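Local coordinates for protein transcriptional regulator, IclR family (Ruegeria sp. TM1040, PDB 3R4K) that probably binds operator DNA through an N-terminal helix-turn-helix domain and regulates transcription in response to a small molecule sensed by its C-terminal domain, at residues R88-D93 against P233-A238; R84-E89 against G212-A217; I22-L27 against A36-L41. All blocks are in the same frame, centred on the assembly; numbering follows the deposited sequence.

Interaction 1: R88-D93 against P233-A238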
ATOM      1  N   ARG A  88       3.183   7.643 -22.426  1.00 28.52           N
ATOM      2  CA  ARG A  88       3.176   7.298 -23.855  1.00 30.54           C
ATOM      3  C   ARG A  88       1.981   7.932 -24.567  1.00 37.96           C
ATOM      4  O   ARG A  88       2.152   8.598 -25.596  1.00 40.32           O
ATOM      5  CB  ARG A  88       3.086   5.764 -24.006  1.00 34.88           C
ATOM      6  CG  ARG A  88       3.837   5.144 -25.176  1.00 49.38           C
ATOM      7  CD  ARG A  88       3.430   3.688 -25.378  1.00 62.97           C
ATOM      8  NE  ARG A  88       3.744   2.820 -24.231  1.00 70.83           N
ATOM      9  CZ  ARG A  88       2.851   2.070 -23.587  1.00 75.26           C
ATOM     10  NH1 ARG A  88       1.573   2.083 -23.952  1.00 60.96           N
ATOM     11  NH2 ARG A  88       3.230   1.303 -22.571  1.00 48.93           N
ATOM     12  N   GLU A  89       0.765   7.721 -24.009  1.00 34.53           N
ATOM     13  CA  GLU A  89      -0.493   8.215 -24.568  1.00 35.29           C
ATOM     14  C   GLU A  89      -0.579   9.730 -24.520  1.00 36.80           C
ATOM     15  O   GLU A  89      -0.946  10.328 -25.523  1.00 38.08           O
ATOM     16  CB  GLU A  89      -1.696   7.580 -23.864  1.00 37.19           C
ATOM     17  CG  GLU A  89      -1.932   6.140 -24.292  1.00 50.07           C
ATOM     18  CD  GLU A  89      -3.039   5.383 -23.591  1.00 68.68           C
ATOM     19  OE1 GLU A  89      -3.576   5.877 -22.570  1.00 71.70           O
ATOM     20  OE2 GLU A  89      -3.363   4.277 -24.076  1.00 56.77           O
ATOM     21  N   LEU A  90      -0.187  10.356 -23.395  1.00 31.15           N
ATOM     22  CA  LEU A  90      -0.204  11.816 -23.260  1.00 31.38           C
ATOM     23  C   LEU A  90       0.787  12.484 -24.229  1.00 37.25           C
ATOM     24  O   LEU A  90       0.455  13.517 -24.823  1.00 35.91           O
ATOM     25  CB  LEU A  90       0.080  12.239 -21.806  1.00 29.72           C
ATOM     26  CG  LEU A  90      -0.172  13.706 -21.457  1.00 35.58           C
ATOM     27  CD1 LEU A  90      -1.577  14.160 -21.841  1.00 37.28           C
ATOM     28  CD2 LEU A  90       0.099  13.960 -19.998  1.00 37.34           C
ATOM     29  N   SER A  91       1.978  11.870 -24.420  1.00 36.66           N
ATOM     30  CA  SER A  91       2.985  12.389 -25.359  1.00 38.07           C
ATOM     31  C   SER A  91       2.472  12.327 -26.778  1.00 44.74           C
ATOM     32  O   SER A  91       2.764  13.219 -27.556  1.00 46.48           O
ATOM     33  CB  SER A  91       4.297  11.621 -25.251  1.00 40.53           C
ATOM     34  OG  SER A  91       5.057  12.104 -24.160  1.00 53.15           O
ATOM     35  N   GLU A  92       1.673  11.309 -27.105  1.00 42.97           N
ATOM     36  CA  GLU A  92       1.110  11.166 -28.436  1.00 46.14           C
ATOM     37  C   GLU A  92      -0.025  12.146 -28.675  1.00 51.46           C
ATOM     38  O   GLU A  92      -0.117  12.701 -29.768  1.00 52.38           O
ATOM     39  CB  GLU A  92       0.662   9.721 -28.692  1.00 48.45           C
ATOM     40  CG  GLU A  92       1.837   8.807 -29.056  1.00 64.52           C
ATOM     41  CD  GLU A  92       2.858   9.337 -30.064  1.00 86.31           C
ATOM     42  OE1 GLU A  92       3.930   9.815 -29.621  1.00 51.31           O
ATOM     43  OE2 GLU A  92       2.592   9.282 -31.289  1.00 85.27           O
ATOM     44  N   ASP A  93      -0.844  12.396 -27.652  1.00 48.43           N
ATOM     45  CA  ASP A  93      -1.975  13.314 -27.737  1.00 50.50           C
ATOM     46  C   ASP A  93      -1.547  14.789 -27.812  1.00 53.75           C
ATOM     47  O   ASP A  93      -2.171  15.571 -28.536  1.00 56.45           O
ATOM     48  CB  ASP A  93      -2.912  13.101 -26.544  1.00 52.75           C
ATOM     49  CG  ASP A  93      -3.673  11.780 -26.561  1.00 72.79           C
ATOM     50  OD1 ASP A  93      -3.850  11.204 -27.664  1.00 75.55           O
ATOM     51  OD2 ASP A  93      -4.127  11.338 -25.476  1.00 82.73           O
ATOM     52  N   PRO A 233      -6.962  19.841 -20.945  1.00 54.00           N
ATOM     53  CA  PRO A 233      -7.901  18.704 -20.803  1.00 53.49           C
ATOM     54  C   PRO A 233      -7.230  17.330 -20.886  1.00 54.38           C
ATOM     55  O   PRO A 233      -7.615  16.421 -20.144  1.00 52.29           O
ATOM     56  CB  PRO A 233      -8.870  18.875 -21.985  1.00 58.36           C
ATOM     57  CG  PRO A 233      -8.679  20.242 -22.468  1.00 65.43           C
ATOM     58  CD  PRO A 233      -7.295  20.657 -22.130  1.00 58.85           C
ATOM     59  N   ALA A 234      -6.236  17.181 -21.790  1.00 50.30           N
ATOM     60  CA  ALA A 234      -5.509  15.936 -22.000  1.00 47.16           C
ATOM     61  C   ALA A 234      -4.689  15.568 -20.765  1.00 49.90           C
ATOM     62  O   ALA A 234      -4.724  14.403 -20.345  1.00 47.60           O
ATOM     63  CB  ALA A 234      -4.616  16.047 -23.218  1.00 47.59           C
ATOM     64  N   LEU A 235      -3.992  16.565 -20.160  1.00 46.36           N
ATOM     65  CA  LEU A 235      -3.170  16.355 -18.963  1.00 43.69           C
ATOM     66  C   LEU A 235      -4.044  16.028 -17.742  1.00 47.28           C
ATOM     67  O   LEU A 235      -3.718  15.090 -17.017  1.00 45.79           O
ATOM     68  CB  LEU A 235      -2.263  17.571 -18.694  1.00 43.98           C
ATOM     69  CG  LEU A 235      -1.466  17.601 -17.381  1.00 46.49           C
ATOM     70  CD1 LEU A 235      -0.441  16.480 -17.288  1.00 43.32           C
ATOM     71  CD2 LEU A 235      -0.807  18.909 -17.201  1.00 50.37           C
ATOM     72  N   ARG A 236      -5.160  16.760 -17.539  1.00 46.13           N
ATOM     73  CA  ARG A 236      -6.105  16.533 -16.426  1.00 45.89           C
ATOM     74  C   ARG A 236      -6.630  15.102 -16.441  1.00 50.46           C
ATOM     75  O   ARG A 236      -6.610  14.436 -15.406  1.00 48.82           O
ATOM     76  CB  ARG A 236      -7.278  17.518 -16.473  1.00 44.75           C
ATOM     77  CG  ARG A 236      -6.906  18.924 -16.032  1.00 50.43           C
ATOM     78  CD  ARG A 236      -8.145  19.807 -16.007  1.00 61.59           C
ATOM     79  NE  ARG A 236      -7.843  21.243 -16.062  1.00 59.36           N
ATOM     80  CZ  ARG A 236      -7.601  21.999 -14.997  1.00 69.63           C
ATOM     81  NH1 ARG A 236      -7.585  21.462 -13.781  1.00 49.91           N
ATOM     82  NH2 ARG A 236      -7.363  23.295 -15.137  1.00 62.72           N
ATOM     83  N   ALA A 237      -7.028  14.616 -17.633  1.00 48.94           N
ATOM     84  CA  ALA A 237      -7.534  13.263 -17.861  1.00 48.14           C
ATOM     85  C   ALA A 237      -6.456  12.214 -17.553  1.00 47.64           C
ATOM     86  O   ALA A 237      -6.736  11.256 -16.830  1.00 46.61           O
ATOM     87  CB  ALA A 237      -8.023  13.123 -19.298  1.00 50.43           C
ATOM     88  N   ALA A 238      -5.220  12.419 -18.059  1.00 42.05           N
ATOM     89  CA  ALA A 238      -4.092  11.508 -17.838  1.00 39.46           C
ATOM     90  C   ALA A 238      -3.718  11.429 -16.356  1.00 43.43           C
ATOM     91  O   ALA A 238      -3.431  10.341 -15.860  1.00 42.38           O
ATOM     92  CB  ALA A 238      -2.900  11.934 -18.662  1.00 39.66           C
TER

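Interaction 2: R84-E89 against G212-A217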
ATOM      1  N   ARG A  84       4.053   4.251 -17.491  1.00 33.60           N
ATOM      2  CA  ARG A  84       4.527   3.970 -18.849  1.00 34.41           C
ATOM      3  C   ARG A  84       3.459   4.196 -19.915  1.00 38.71           C
ATOM      4  O   ARG A  84       3.733   4.933 -20.853  1.00 38.50           O
ATOM      5  CB  ARG A  84       5.132   2.555 -18.999  1.00 34.65           C
ATOM      6  CG  ARG A  84       6.291   2.229 -18.049  1.00 46.08           C
ATOM      7  CD  ARG A  84       7.561   3.051 -18.238  1.00 53.44           C
ATOM      8  NE  ARG A  84       8.466   2.866 -17.097  1.00 64.83           N
ATOM      9  CZ  ARG A  84       9.549   3.600 -16.849  1.00 75.33           C
ATOM     10  NH1 ARG A  84       9.897   4.581 -17.671  1.00 55.30           N
ATOM     11  NH2 ARG A  84      10.282   3.365 -15.770  1.00 68.55           N
ATOM     12  N   ARG A  85       2.250   3.614 -19.769  1.00 36.24           N
ATOM     13  CA  ARG A  85       1.173   3.761 -20.757  1.00 36.75           C
ATOM     14  C   ARG A  85       0.581   5.181 -20.749  1.00 39.42           C
ATOM     15  O   ARG A  85       0.271   5.717 -21.811  1.00 40.51           O
ATOM     16  CB  ARG A  85       0.072   2.717 -20.521  1.00 38.12           C
ATOM     17  CG  ARG A  85      -1.062   2.767 -21.535  1.00 51.97           C
ATOM     18  CD  ARG A  85      -2.200   1.835 -21.161  1.00 66.05           C
ATOM     19  NE  ARG A  85      -3.412   2.118 -21.933  1.00 83.78           N
ATOM     20  CZ  ARG A  85      -4.125   1.204 -22.591  1.00103.67           C
ATOM     21  NH1 ARG A  85      -3.747  -0.072 -22.594  1.00 90.94           N
ATOM     22  NH2 ARG A  85      -5.216   1.560 -23.257  1.00 94.87           N
ATOM     23  N   VAL A  86       0.440   5.781 -19.560  1.00 34.12           N
ATOM     24  CA  VAL A  86      -0.105   7.127 -19.369  1.00 33.23           C
ATOM     25  C   VAL A  86       0.774   8.155 -20.076  1.00 36.45           C
ATOM     26  O   VAL A  86       0.258   8.949 -20.874  1.00 39.55           O
ATOM     27  CB  VAL A  86      -0.249   7.435 -17.853  1.00 35.75           C
ATOM     28  CG1 VAL A  86      -0.601   8.908 -17.600  1.00 36.51           C
ATOM     29  CG2 VAL A  86      -1.290   6.516 -17.228  1.00 34.96           C
ATOM     30  N   LEU A  87       2.097   8.110 -19.808  1.00 28.60           N
ATOM     31  CA  LEU A  87       3.080   9.020 -20.374  1.00 27.72           C
ATOM     32  C   LEU A  87       3.132   8.893 -21.901  1.00 33.99           C
ATOM     33  O   LEU A  87       3.097   9.927 -22.582  1.00 36.71           O
ATOM     34  CB  LEU A  87       4.476   8.792 -19.742  1.00 25.78           C
ATOM     35  CG  LEU A  87       4.643   9.235 -18.276  1.00 27.09           C
ATOM     36  CD1 LEU A  87       5.916   8.669 -17.689  1.00 26.28           C
ATOM     37  CD2 LEU A  87       4.674  10.726 -18.163  1.00 23.74           C
ATOM     38  N   ARG A  88       3.183   7.643 -22.426  1.00 28.52           N
ATOM     39  CA  ARG A  88       3.176   7.298 -23.855  1.00 30.54           C
ATOM     40  C   ARG A  88       1.981   7.932 -24.567  1.00 37.96           C
ATOM     41  O   ARG A  88       2.152   8.598 -25.596  1.00 40.32           O
ATOM     42  CB  ARG A  88       3.086   5.764 -24.006  1.00 34.88           C
ATOM     43  CG  ARG A  88       3.837   5.144 -25.176  1.00 49.38           C
ATOM     44  CD  ARG A  88       3.430   3.688 -25.378  1.00 62.97           C
ATOM     45  NE  ARG A  88       3.744   2.820 -24.231  1.00 70.83           N
ATOM     46  CZ  ARG A  88       2.851   2.070 -23.587  1.00 75.26           C
ATOM     47  NH1 ARG A  88       1.573   2.083 -23.952  1.00 60.96           N
ATOM     48  NH2 ARG A  88       3.230   1.303 -22.571  1.00 48.93           N
ATOM     49  N   GLU A  89       0.765   7.721 -24.009  1.00 34.53           N
ATOM     50  CA  GLU A  89      -0.493   8.215 -24.568  1.00 35.29           C
ATOM     51  C   GLU A  89      -0.579   9.730 -24.520  1.00 36.80           C
ATOM     52  O   GLU A  89      -0.946  10.328 -25.523  1.00 38.08           O
ATOM     53  CB  GLU A  89      -1.696   7.580 -23.864  1.00 37.19           C
ATOM     54  CG  GLU A  89      -1.932   6.140 -24.292  1.00 50.07           C
ATOM     55  CD  GLU A  89      -3.039   5.383 -23.591  1.00 68.68           C
ATOM     56  OE1 GLU A  89      -3.576   5.877 -22.570  1.00 71.70           O
ATOM     57  OE2 GLU A  89      -3.363   4.277 -24.076  1.00 56.77           O
ATOM     58  N   GLY A 212       3.372  13.320  -6.046  1.00 38.20           N
ATOM     59  CA  GLY A 212       4.180  13.937  -7.072  1.00 38.18           C
ATOM     60  C   GLY A 212       3.315  14.645  -8.085  1.00 41.96           C
ATOM     61  O   GLY A 212       2.221  15.130  -7.751  1.00 42.66           O
ATOM     62  N   ALA A 213       3.810  14.723  -9.323  1.00 36.71           N
ATOM     63  CA  ALA A 213       3.119  15.441 -10.388  1.00 36.40           C
ATOM     64  C   ALA A 213       3.396  14.849 -11.746  1.00 36.84           C
ATOM     65  O   ALA A 213       4.502  14.358 -12.008  1.00 35.69           O
ATOM     66  CB  ALA A 213       3.531  16.913 -10.388  1.00 38.82           C
ATOM     67  N   LEU A 214       2.376  14.940 -12.620  1.00 30.87           N
ATOM     68  CA  LEU A 214       2.406  14.530 -14.011  1.00 29.12           C
ATOM     69  C   LEU A 214       2.483  15.803 -14.856  1.00 35.53           C
ATOM     70  O   LEU A 214       1.671  16.717 -14.655  1.00 38.89           O
ATOM     71  CB  LEU A 214       1.173  13.674 -14.350  1.00 27.95           C
ATOM     72  CG  LEU A 214       1.088  13.172 -15.782  1.00 30.82           C
ATOM     73  CD1 LEU A 214       2.243  12.263 -16.107  1.00 27.60           C
ATOM     74  CD2 LEU A 214      -0.225  12.489 -16.035  1.00 34.72           C
ATOM     75  N   ALA A 215       3.480  15.904 -15.749  1.00 29.88           N
ATOM     76  CA  ALA A 215       3.680  17.133 -16.508  1.00 29.24           C
ATOM     77  C   ALA A 215       3.868  16.935 -17.990  1.00 31.08           C
ATOM     78  O   ALA A 215       4.241  15.849 -18.440  1.00 28.01           O
ATOM     79  CB  ALA A 215       4.881  17.883 -15.957  1.00 30.16           C
ATOM     80  N   VAL A 216       3.637  18.034 -18.744  1.00 30.15           N
ATOM     81  CA  VAL A 216       3.835  18.172 -20.192  1.00 30.48           C
ATOM     82  C   VAL A 216       4.804  19.338 -20.387  1.00 33.27           C
ATOM     83  O   VAL A 216       4.456  20.460 -20.028  1.00 35.71           O
ATOM     84  CB  VAL A 216       2.482  18.375 -20.955  1.00 35.96           C
ATOM     85  CG1 VAL A 216       2.705  18.710 -22.435  1.00 35.78           C
ATOM     86  CG2 VAL A 216       1.591  17.147 -20.810  1.00 35.12           C
ATOM     87  N   ALA A 217       6.024  19.066 -20.885  1.00 27.19           N
ATOM     88  CA  ALA A 217       7.073  20.069 -21.153  1.00 26.38           C
ATOM     89  C   ALA A 217       7.144  20.325 -22.632  1.00 33.70           C
ATOM     90  O   ALA A 217       7.338  19.398 -23.423  1.00 34.69           O
ATOM     91  CB  ALA A 217       8.420  19.601 -20.633  1.00 24.62           C
TER

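Interaction 3: I22-L27 against A36-L41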
ATOM      1  N   ILE A  22     -20.171   2.923   7.833  1.00 38.65           N
ATOM      2  CA  ILE A  22     -21.528   3.091   7.335  1.00 38.72           C
ATOM      3  C   ILE A  22     -22.438   2.074   8.012  1.00 40.86           C
ATOM      4  O   ILE A  22     -22.109   0.883   8.071  1.00 38.22           O
ATOM      5  CB  ILE A  22     -21.624   3.008   5.784  1.00 41.19           C
ATOM      6  CG1 ILE A  22     -20.505   3.829   5.089  1.00 40.64           C
ATOM      7  CG2 ILE A  22     -23.025   3.467   5.321  1.00 42.91           C
ATOM      8  CD1 ILE A  22     -20.275   3.549   3.609  1.00 43.29           C
ATOM      9  N   GLY A  23     -23.569   2.569   8.518  1.00 39.21           N
ATOM     10  CA  GLY A  23     -24.609   1.757   9.144  1.00 39.20           C
ATOM     11  C   GLY A  23     -25.430   1.029   8.096  1.00 44.83           C
ATOM     12  O   GLY A  23     -25.454   1.446   6.931  1.00 45.00           O
ATOM     13  N   LEU A  24     -26.107  -0.072   8.493  1.00 43.56           N
ATOM     14  CA  LEU A  24     -26.929  -0.895   7.589  1.00 44.63           C
ATOM     15  C   LEU A  24     -28.035  -0.077   6.894  1.00 51.82           C
ATOM     16  O   LEU A  24     -28.273  -0.281   5.700  1.00 51.79           O
ATOM     17  CB  LEU A  24     -27.550  -2.081   8.360  1.00 44.32           C
ATOM     18  CG  LEU A  24     -28.193  -3.199   7.519  1.00 49.44           C
ATOM     19  CD1 LEU A  24     -27.170  -3.906   6.639  1.00 49.24           C
ATOM     20  CD2 LEU A  24     -28.859  -4.216   8.398  1.00 51.12           C
ATOM     21  N   SER A  25     -28.685   0.845   7.638  1.00 49.82           N
ATOM     22  CA  SER A  25     -29.768   1.695   7.148  1.00 52.47           C
ATOM     23  C   SER A  25     -29.264   2.716   6.125  1.00 58.67           C
ATOM     24  O   SER A  25     -29.906   2.887   5.090  1.00 60.78           O
ATOM     25  CB  SER A  25     -30.452   2.406   8.310  1.00 58.10           C
ATOM     26  OG  SER A  25     -30.686   1.504   9.379  1.00 65.44           O
ATOM     27  N   ASP A  26     -28.113   3.368   6.391  1.00 53.98           N
ATOM     28  CA  ASP A  26     -27.501   4.335   5.474  1.00 54.13           C
ATOM     29  C   ASP A  26     -27.014   3.664   4.195  1.00 54.21           C
ATOM     30  O   ASP A  26     -27.121   4.265   3.127  1.00 54.47           O
ATOM     31  CB  ASP A  26     -26.362   5.089   6.152  1.00 56.52           C
ATOM     32  CG  ASP A  26     -26.888   6.251   6.952  1.00 81.07           C
ATOM     33  OD1 ASP A  26     -27.169   7.306   6.343  1.00 84.90           O
ATOM     34  OD2 ASP A  26     -27.129   6.072   8.172  1.00 91.98           O
ATOM     35  N   LEU A  27     -26.505   2.412   4.298  1.00 47.82           N
ATOM     36  CA  LEU A  27     -26.057   1.612   3.152  1.00 45.90           C
ATOM     37  C   LEU A  27     -27.233   1.248   2.273  1.00 50.55           C
ATOM     38  O   LEU A  27     -27.090   1.214   1.060  1.00 50.63           O
ATOM     39  CB  LEU A  27     -25.345   0.331   3.602  1.00 43.54           C
ATOM     40  CG  LEU A  27     -23.831   0.305   3.505  1.00 46.68           C
ATOM     41  CD1 LEU A  27     -23.279  -0.941   4.152  1.00 45.57           C
ATOM     42  CD2 LEU A  27     -23.350   0.433   2.060  1.00 47.29           C
ATOM     43  N   ALA A  36     -32.321  -6.387   3.812  1.00 44.89           N
ATOM     44  CA  ALA A  36     -32.001  -7.816   3.852  1.00 43.74           C
ATOM     45  C   ALA A  36     -30.934  -8.188   2.821  1.00 46.50           C
ATOM     46  O   ALA A  36     -30.062  -8.999   3.132  1.00 46.32           O
ATOM     47  CB  ALA A  36     -33.259  -8.631   3.617  1.00 46.06           C
ATOM     48  N   THR A  37     -30.989  -7.586   1.610  1.00 42.14           N
ATOM     49  CA  THR A  37     -30.002  -7.814   0.559  1.00 40.74           C
ATOM     50  C   THR A  37     -28.650  -7.293   1.022  1.00 44.59           C
ATOM     51  O   THR A  37     -27.654  -8.023   0.948  1.00 43.68           O
ATOM     52  CB  THR A  37     -30.428  -7.164  -0.765  1.00 42.12           C
ATOM     53  OG1 THR A  37     -31.666  -7.725  -1.193  1.00 43.72           O
ATOM     54  CG2 THR A  37     -29.382  -7.344  -1.870  1.00 37.49           C
ATOM     55  N   VAL A  38     -28.626  -6.030   1.515  1.00 40.81           N
ATOM     56  CA  VAL A  38     -27.429  -5.337   2.002  1.00 38.41           C
ATOM     57  C   VAL A  38     -26.810  -6.154   3.137  1.00 41.65           C
ATOM     58  O   VAL A  38     -25.618  -6.423   3.090  1.00 40.64           O
ATOM     59  CB  VAL A  38     -27.719  -3.855   2.399  1.00 42.16           C
ATOM     60  CG1 VAL A  38     -26.491  -3.191   3.016  1.00 40.23           C
ATOM     61  CG2 VAL A  38     -28.197  -3.046   1.191  1.00 43.66           C
ATOM     62  N   TYR A  39     -27.630  -6.612   4.098  1.00 40.55           N
ATOM     63  CA  TYR A  39     -27.168  -7.411   5.224  1.00 40.15           C
ATOM     64  C   TYR A  39     -26.503  -8.723   4.770  1.00 43.53           C
ATOM     65  O   TYR A  39     -25.445  -9.075   5.291  1.00 41.44           O
ATOM     66  CB  TYR A  39     -28.320  -7.723   6.199  1.00 43.03           C
ATOM     67  CG  TYR A  39     -27.837  -8.460   7.431  1.00 45.67           C
ATOM     68  CD1 TYR A  39     -27.093  -7.805   8.410  1.00 47.68           C
ATOM     69  CD2 TYR A  39     -28.062  -9.829   7.588  1.00 46.53           C
ATOM     70  CE1 TYR A  39     -26.603  -8.488   9.527  1.00 48.54           C
ATOM     71  CE2 TYR A  39     -27.582 -10.520   8.706  1.00 47.29           C
ATOM     72  CZ  TYR A  39     -26.855  -9.843   9.674  1.00 55.67           C
ATOM     73  OH  TYR A  39     -26.374 -10.513  10.774  1.00 59.72           O
ATOM     74  N   ARG A  40     -27.130  -9.432   3.814  1.00 42.45           N
ATOM     75  CA  ARG A  40     -26.677 -10.710   3.261  1.00 43.18           C
ATOM     76  C   ARG A  40     -25.328 -10.580   2.550  1.00 45.82           C
ATOM     77  O   ARG A  40     -24.447 -11.423   2.737  1.00 46.54           O
ATOM     78  CB  ARG A  40     -27.721 -11.246   2.279  1.00 46.94           C
ATOM     79  CG  ARG A  40     -28.127 -12.686   2.532  1.00 62.58           C
ATOM     80  CD  ARG A  40     -29.146 -13.179   1.509  1.00 79.55           C
ATOM     81  NE  ARG A  40     -30.491 -12.611   1.694  1.00 88.50           N
ATOM     82  CZ  ARG A  40     -31.087 -11.779   0.840  1.00 99.41           C
ATOM     83  NH1 ARG A  40     -30.462 -11.393  -0.271  1.00 88.21           N
ATOM     84  NH2 ARG A  40     -32.312 -11.331   1.085  1.00 79.38           N
ATOM     85  N   LEU A  41     -25.187  -9.525   1.737  1.00 39.23           N
ATOM     86  CA  LEU A  41     -23.996  -9.215   0.961  1.00 37.25           C
ATOM     87  C   LEU A  41     -22.856  -8.747   1.870  1.00 37.06           C
ATOM     88  O   LEU A  41     -21.706  -9.154   1.660  1.00 36.79           O
ATOM     89  CB  LEU A  41     -24.313  -8.137  -0.103  1.00 37.74           C
ATOM     90  CG  LEU A  41     -25.255  -8.532  -1.250  1.00 43.26           C
ATOM     91  CD1 LEU A  41     -25.505  -7.357  -2.180  1.00 44.31           C
ATOM     92  CD2 LEU A  41     -24.708  -9.695  -2.054  1.00 44.80           C
TER

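Interaction 1: R88-D93 against P233-A238
Leu90 lays the two methyls of its isobutyl fork over one flank of helix 225-245, overlapping Ala234, Leu235 and Ala238. The contact pairs two antiparallel helices of the GAF-like, profilin-like domain, helix 79-94 and helix 225-245, whose local axes run at 172° to each other and approach to 10.2 Å. Side by side, they cover the same face of the central antiparallel sheet, and Leu90 and Leu235 both reach down to Val216 on strand 210-219. CG of Leu90 is turned anti to the backbone N (chi1 -168°), which carries the fork across to the other helix. There Leu90 CD2 lies between two residues, meeting Leu235 CD1 at 3.7 Å and Ala238 CB at 3.9 Å. The alanines, one helical turn apart, suit their places because their short side chains let a leucine come down almost onto the backbone, whereas the longer Leu235 side chain slants across that of Leu90 and fills the sheet side. Ala238 is also the backbone's nearest point, its CA 6.7 Å from the CA of Leu90. The other branch, Leu90 CD1, sits 3.8 Å from Ala234 CB and still closer, 3.5 Å, to Ala234 O.

Interaction 2: R84-E89 against G212-A217
Leu214, on strand 210-219, points its side chain at helix 79-94 and divides its two methyls between neighbouring residues of that helix. Leu214 CD1 meets Leu87 CD2 at 3.5 Å, while Leu214 CD2 meets Val86 CG1 at 3.9 Å. The two leucines overlap alongside, one rising from the strand and the other descending from the helix. CG of Leu214 stands anti to its own backbone N (chi1 180°), extending the fork from the strand into the layer between sheet and helix. Leu87 starts from the flank of its helix, and with CG anti to the carbonyl carbon (chi1 -71°) it swings its branch end back toward the sheet. It also reaches Ser112 and Ala114 on strand 107-114, so it bears on a second strand of the sheet as well. This is the helix-on-sheet layer of the GAF-like, profilin-like fold, in which strand 210-219 lies inside the antiparallel sheet, hydrogen-bonded along its backbone to strands 97-104 and 196-204. Ala215, the next residue, directs its methyl away from helix 79-94, where it touches Ser138 of helix 137-143 on the other face. Val86 suits the helix side because a beta-branched residue carries its methyls close to the backbone; CG1 is the branch that touches, the two side chains meeting at a slant, and the residue also rests on Ala238 of helix 225-245. On the solvent side of helix 79-94, where charged residues belong, Arg85 NE forms a salt bridge with Glu89 OE2 at 3.0 Å, one turn further along.

Interaction 3: I22-L27 against A36-L41
Leu24 leans across from the first turn of helix 24-31 to helix 35-47, meeting Val38 and Tyr39. From CB, the chain turns CG anti to the backbone N (chi1 -168°), and from CG the fork separates. Leu24 CD1 lodges between the two residues, 3.8 Å from Val38 CG1 and 3.7 Å from the backbone N of Tyr39. Leu24 CD2 approaches the tyrosine obliquely, 4.0 Å from Tyr39 CD1. Leu27, one turn on, comes to Val38 from another direction, Leu27 CB lying 3.7 Å from Val38 CG1. The beta-branched valine suits this position because its CG1 sits near the backbone where both leucines can press on it, while Tyr39 lends the apolar part of a large ring to the exposed margin. Replacing Leu24 with an alanine would probably open a gap beside Val38 CG1 and leave the Tyr39 ring freer to turn. Helices 24-31 and 35-47 form the helix-turn-helix; the second, as in relatives, is probably the recognition helix. Tyr60 of strand 59-62 touches Leu24, Leu27 and Tyr39, closing the joint against the three-stranded sheet, whose hairpin of strands 51-54 and 59-62 is the wing of a winged helix-turn-helix, while Leu11 of helix 4-12 packs on Leu27.

In the fold
Interactions 1 and 2 belong to one continuous apolar layer of the C-terminal domain, their centres 7 Å apart. Both start from helix 79-94, and their other partners, strand 210-219 and helix 225-245, follow each other in the chain. The two contacts meet directly: Ala238 C lies 3.7 Å from Leu214 CD2, and Leu235 CD1 lies 3.4 Å from Leu214 O, so both helices pack against the same strand. Interaction 3 lies in the helix-turn-helix domain, its centre about 40 Å from the centres of both others. Any signal from a probable effector domain to DNA would therefore have to travel between separate domains.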